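Local coordinates for putative cytoplasmic protein (Salmonella typhimurium, PDB 2GK3) that is of unknown function but forms hexamers and belongs to a family of putative glutamine amidotransferases, at residues Q94-T97 and F98-K102; F241-D244 and L245-T249. One frame throughout, in Å; residues are numbered along the deposited sequence.

Interaction 1 (Q94-T97 and F98-K102); sequences QNET and FYQLK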
loop_
_atom_site.group_PDB
_atom_site.type_symbol
_atom_site.label_atom_id
_atom_site.label_comp_id
_atom_site.label_asym_id
_atom_site.label_seq_id
_atom_site.Cartn_x
_atom_site.Cartn_y
_atom_site.Cartn_z
ATOM N N GLN E 94 -9.447 18.780 5.535
ATOM C CA GLN E 94 -9.412 18.321 6.918
ATOM C C GLN E 94 -10.432 17.182 7.126
ATOM O O GLN E 94 -11.396 17.028 6.364
ATOM C CB GLN E 94 -9.682 19.480 7.874
ATOM C CG GLN E 94 -8.643 20.597 7.823
ATOM C CD GLN E 94 -9.124 21.905 8.488
ATOM O OE1 GLN E 94 -9.775 21.881 9.538
ATOM N NE2 GLN E 94 -8.793 23.039 7.885
ATOM N N ASN E 95 -10.175 16.365 8.134
ATOM C CA ASN E 95 -10.951 15.169 8.440
ATOM C C ASN E 95 -12.477 15.361 8.540
ATOM O O ASN E 95 -13.238 14.531 8.041
ATOM C CB ASN E 95 -10.375 14.524 9.709
ATOM C CG ASN E 95 -9.068 13.835 9.454
ATOM O OD1 ASN E 95 -8.543 13.874 8.333
ATOM N ND2 ASN E 95 -8.535 13.175 10.472
ATOM N N GLU E 96 -12.910 16.461 9.154
ATOM C CA GLU E 96 -14.340 16.783 9.262
ATOM C C GLU E 96 -14.973 17.082 7.893
ATOM O O GLU E 96 -16.148 16.804 7.663
ATOM C CB GLU E 96 -14.572 17.952 10.228
ATOM C CG GLU E 96 -14.520 17.578 11.701
ATOM C CD GLU E 96 -14.524 18.811 12.615
ATOM O OE1 GLU E 96 -15.540 19.551 12.643
ATOM O OE2 GLU E 96 -13.499 19.049 13.305
ATOM N N THR E 97 -14.179 17.638 6.987
ATOM C CA THR E 97 -14.628 17.895 5.634
ATOM C C THR E 97 -14.712 16.604 4.833
ATOM O O THR E 97 -15.738 16.302 4.228
ATOM C CB THR E 97 -13.654 18.879 4.927
ATOM O OG1 THR E 97 -13.709 20.147 5.582
ATOM C CG2 THR E 97 -13.974 19.031 3.445
ATOM N N PHE E 98 -13.623 15.847 4.815
ATOM C CA PHE E 98 -13.514 14.760 3.844
ATOM C C PHE E 98 -14.206 13.484 4.305
ATOM O O PHE E 98 -14.689 12.709 3.476
ATOM C CB PHE E 98 -12.042 14.503 3.450
ATOM C CG PHE E 98 -11.875 13.581 2.256
ATOM C CD1 PHE E 98 -12.098 14.042 0.956
ATOM C CD2 PHE E 98 -11.462 12.260 2.436
ATOM C CE1 PHE E 98 -11.929 13.195 -0.149
ATOM C CE2 PHE E 98 -11.286 11.398 1.344
ATOM C CZ PHE E 98 -11.533 11.866 0.041
ATOM N N TYR E 99 -14.265 13.271 5.618
ATOM C CA TYR E 99 -14.893 12.075 6.171
ATOM C C TYR E 99 -16.263 12.283 6.830
ATOM O O TYR E 99 -17.127 11.415 6.699
ATOM C CB TYR E 99 -13.925 11.349 7.124
ATOM C CG TYR E 99 -12.627 11.011 6.436
ATOM C CD1 TYR E 99 -12.572 9.973 5.498
ATOM C CD2 TYR E 99 -11.473 11.760 6.672
ATOM C CE1 TYR E 99 -11.376 9.666 4.830
ATOM C CE2 TYR E 99 -10.274 11.469 6.016
ATOM C CZ TYR E 99 -10.228 10.411 5.102
ATOM O OH TYR E 99 -9.075 10.102 4.422
ATOM N N GLN E 100 -16.454 13.422 7.508
ATOM C CA GLN E 100 -17.576 13.600 8.457
ATOM C C GLN E 100 -18.763 14.442 7.976
ATOM O O GLN E 100 -19.653 14.756 8.765
ATOM C CB GLN E 100 -17.074 14.181 9.782
ATOM C CG GLN E 100 -16.158 13.265 10.595
ATOM C CD GLN E 100 -15.580 13.982 11.804
ATOM O OE1 GLN E 100 -16.309 14.620 12.569
ATOM N NE2 GLN E 100 -14.268 13.894 11.979
ATOM N N LEU E 101 -18.762 14.820 6.701
ATOM C CA LEU E 101 -19.859 15.592 6.091
ATOM C C LEU E 101 -20.150 16.989 6.690
ATOM O O LEU E 101 -21.260 17.500 6.537
ATOM C CB LEU E 101 -21.168 14.766 6.033
ATOM C CG LEU E 101 -21.165 13.286 5.628
ATOM C CD1 LEU E 101 -22.424 12.564 6.162
ATOM C CD2 LEU E 101 -21.044 13.108 4.141
ATOM N N LYS E 102 -19.176 17.607 7.349
ATOM C CA LYS E 102 -19.382 18.945 7.920
ATOM C C LYS E 102 -18.947 20.052 6.962
ATOM O O LYS E 102 -18.057 19.861 6.133
ATOM C CB LYS E 102 -18.626 19.111 9.243
ATOM C CG LYS E 102 -18.701 17.904 10.166
ATOM C CD LYS E 102 -19.660 18.138 11.324
ATOM C CE LYS E 102 -19.899 16.863 12.155
ATOM N NZ LYS E 102 -18.632 16.267 12.683
HETATM O O HOH W 1 -16.023 21.077 4.682
HETATM O O HOH W 2 -18.240 17.472 4.025
#
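Glu96 meets Gln100 and Lys102 through both its backbone and its side chain. Glu96 O accepts Lys102 N at 3.1 Å, a fairly straight bond (162° at the hydrogen), and a weak one from Gln100 N. Glu96 CG lies 3.6 Å from Gln100 OE1. Carboxylate and amide planes differ by only 24°. Glu96 OE2 turns to a salt bridge with Lys104. Phe98 closes the helical turn, its N bonded to Gln94 O at 3.0 Å. With CG anti to the backbone N (chi1 -169°), its ring leads away from the turn to meet Tyr30 and His230 of two neighbouring subunits. Asn95 O takes Tyr99 N at 2.9 Å. The OD1 of Asn95 sits in the plane of the Tyr99 ring at its edge, 3.8 Å from CE2. The hydroxyl of Tyr99 is bonded to Ser35 of another subunit. One water links Thr97 OG1 to Lys102 O, and a second links Thr97 O to the same carbonyl. The chain leaves the short helix 95-98 by a wider turn, spanned by the bond from Lys102 N, with Leu101 in the left-handed region. This helix end lies at the interface between subunits of the hexamer.

Interaction 2 (F241-D244 and L245-T249); sequences FYTD and LWVNT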
loop_
_atom_site.group_PDB
_atom_site.type_symbol
_atom_site.label_atom_id
_atom_site.label_comp_id
_atom_site.label_asym_id
_atom_site.label_seq_id
_atom_site.Cartn_x
_atom_site.Cartn_y
_atom_site.Cartn_z
ATOM N N PHE E 241 25.559 31.022 8.824
ATOM C CA PHE E 241 24.450 31.969 8.688
ATOM C C PHE E 241 23.081 31.299 8.556
ATOM O O PHE E 241 22.092 31.951 8.223
ATOM C CB PHE E 241 24.727 32.940 7.534
ATOM C CG PHE E 241 26.006 33.735 7.698
ATOM C CD1 PHE E 241 26.084 34.778 8.622
ATOM C CD2 PHE E 241 27.132 33.441 6.925
ATOM C CE1 PHE E 241 27.266 35.515 8.777
ATOM C CE2 PHE E 241 28.314 34.176 7.067
ATOM C CZ PHE E 241 28.383 35.209 7.999
ATOM N N TYR E 242 23.018 30.002 8.836
ATOM C CA TYR E 242 21.751 29.282 8.756
ATOM C C TYR E 242 20.708 29.935 9.658
ATOM O O TYR E 242 19.591 30.243 9.213
ATOM C CB TYR E 242 21.956 27.825 9.133
ATOM C CG TYR E 242 20.762 26.909 8.983
ATOM C CD1 TYR E 242 20.438 26.325 7.747
ATOM C CD2 TYR E 242 19.998 26.563 10.085
ATOM C CE1 TYR E 242 19.358 25.446 7.622
ATOM C CE2 TYR E 242 18.911 25.689 9.972
ATOM C CZ TYR E 242 18.593 25.130 8.751
ATOM O OH TYR E 242 17.509 24.265 8.676
ATOM N N THR E 243 21.093 30.172 10.915
ATOM C CA THR E 243 20.165 30.676 11.924
ATOM C C THR E 243 19.714 32.064 11.570
ATOM O O THR E 243 18.513 32.345 11.589
ATOM C CB THR E 243 20.779 30.682 13.368
ATOM O OG1 THR E 243 21.015 29.334 13.795
ATOM C CG2 THR E 243 19.842 31.354 14.359
ATOM N N ASP E 244 20.677 32.930 11.254
ATOM C CA ASP E 244 20.395 34.333 10.934
ATOM C C ASP E 244 19.515 34.466 9.708
ATOM O O ASP E 244 18.683 35.357 9.653
ATOM C CB ASP E 244 21.689 35.134 10.720
ATOM C CG ASP E 244 22.521 35.267 11.989
ATOM O OD1 ASP E 244 21.997 35.007 13.108
ATOM O OD2 ASP E 244 23.707 35.643 11.858
ATOM N N LEU E 245 19.719 33.582 8.731
ATOM C CA LEU E 245 18.906 33.569 7.514
ATOM C C LEU E 245 17.434 33.453 7.881
ATOM O O LEU E 245 16.651 34.338 7.578
ATOM C CB LEU E 245 19.317 32.421 6.576
ATOM C CG LEU E 245 18.440 32.101 5.352
ATOM C CD1 LEU E 245 18.241 33.304 4.397
ATOM C CD2 LEU E 245 19.011 30.919 4.586
ATOM N N TRP E 246 17.088 32.377 8.577
ATOM C CA TRP E 246 15.703 32.081 8.901
ATOM C C TRP E 246 15.138 33.078 9.889
ATOM O O TRP E 246 13.992 33.504 9.755
ATOM C CB TRP E 246 15.581 30.652 9.425
ATOM C CG TRP E 246 15.999 29.650 8.409
ATOM C CD1 TRP E 246 17.113 28.857 8.442
ATOM C CD2 TRP E 246 15.336 29.365 7.168
ATOM N NE1 TRP E 246 17.177 28.075 7.303
ATOM C CE2 TRP E 246 16.098 28.368 6.504
ATOM C CE3 TRP E 246 14.166 29.849 6.555
ATOM C CZ2 TRP E 246 15.722 27.835 5.254
ATOM C CZ3 TRP E 246 13.791 29.322 5.315
ATOM C CH2 TRP E 246 14.575 28.323 4.682
ATOM N N VAL E 247 15.961 33.460 10.868
ATOM C CA VAL E 247 15.566 34.422 11.896
ATOM C C VAL E 247 15.341 35.798 11.270
ATOM O O VAL E 247 14.290 36.411 11.493
ATOM C CB VAL E 247 16.580 34.438 13.113
ATOM C CG1 VAL E 247 16.490 35.722 13.920
ATOM C CG2 VAL E 247 16.297 33.266 14.035
ATOM N N ASN E 248 16.313 36.267 10.481
ATOM C CA ASN E 248 16.177 37.541 9.761
ATOM C C ASN E 248 14.973 37.569 8.835
ATOM O O ASN E 248 14.292 38.585 8.765
ATOM C CB ASN E 248 17.425 37.905 8.934
ATOM C CG ASN E 248 18.667 38.112 9.776
ATOM O OD1 ASN E 248 18.605 38.255 11.009
ATOM N ND2 ASN E 248 19.821 38.136 9.105
ATOM N N THR E 249 14.701 36.468 8.125
ATOM C CA THR E 249 13.569 36.505 7.187
ATOM C C THR E 249 12.238 36.492 7.935
ATOM O O THR E 249 11.278 37.188 7.550
ATOM C CB THR E 249 13.625 35.465 6.009
ATOM O OG1 THR E 249 12.636 34.459 6.182
ATOM C CG2 THR E 249 14.959 34.826 5.837
#
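Leu245 N and Val247 N bond firmly to carbonyls one helical turn back. Leu245 N reaches Phe241 O at 2.9 Å, and Val247 N reaches Thr243 O, also at 2.9 Å. Between them, Trp246 N makes a weak bond to Tyr242 O at 3.4 Å. Asn248 N continues the series to Asp244 O, whose modelled place is less sure. The side-chain ND2 of Asn248 is bonded elsewhere, to Val176 O. This is the i to i+4 pattern of an alpha helix, in the first turns of helix 242-253, the last helix of the chain. Phe241 is at its N-cap position.

Outside the backbone, Tyr242 and Trp246 carry the contact, as residues four apart share one side of the helix. They form a T-shaped stack, with the edge of the indole directed at the tyrosine face. The planes stand at 72°, and the centroid of the five-membered ring of Trp246 is 4.6 Å from that of the Tyr242 ring. Trp246 NE1 lies over the rim of that face, 3.4 Å from Tyr242 CE1. With CG anti to the backbone N (chi1 -175°), the Tyr242 side chain brings its ring back toward Trp246. The Trp246 CG lies beside its own backbone N (chi1 -62°), which places the indole edge over the tyrosine. Tyr242 OH is bonded to Cys227 O. The indole also packs on Leu45 and Leu49 of helix 43-51 and on Leu122 and Ile124 of strand 120-124, and Phe223 meets it edge-to-face.

Thr243 and Val247 lie side by side and point the same way. Their CG2 methyls are 4.0 Å apart, and Thr243 also touches Cys48 of helix 43-51.

From the N terminus, interaction 1 comes first, at helix 95-98 and the turn that leads on toward helix 107-116. Interaction 2 follows much later, at the start of helix 242-253. In each, the two segments adjoin directly, so neither contact closes a long loop. They run in series and neither nest nor cross. The centres of interaction 1 and interaction 2 are 38 Å apart, on opposite sides of the centre of the chain. The nearest atoms of interaction 1 and interaction 2 are about 24 Å apart. Interaction 1 is peripheral and faces neighbouring subunits. Interaction 2 is touched by no other subunit and ties the C-terminal helix to the interior of its own chain.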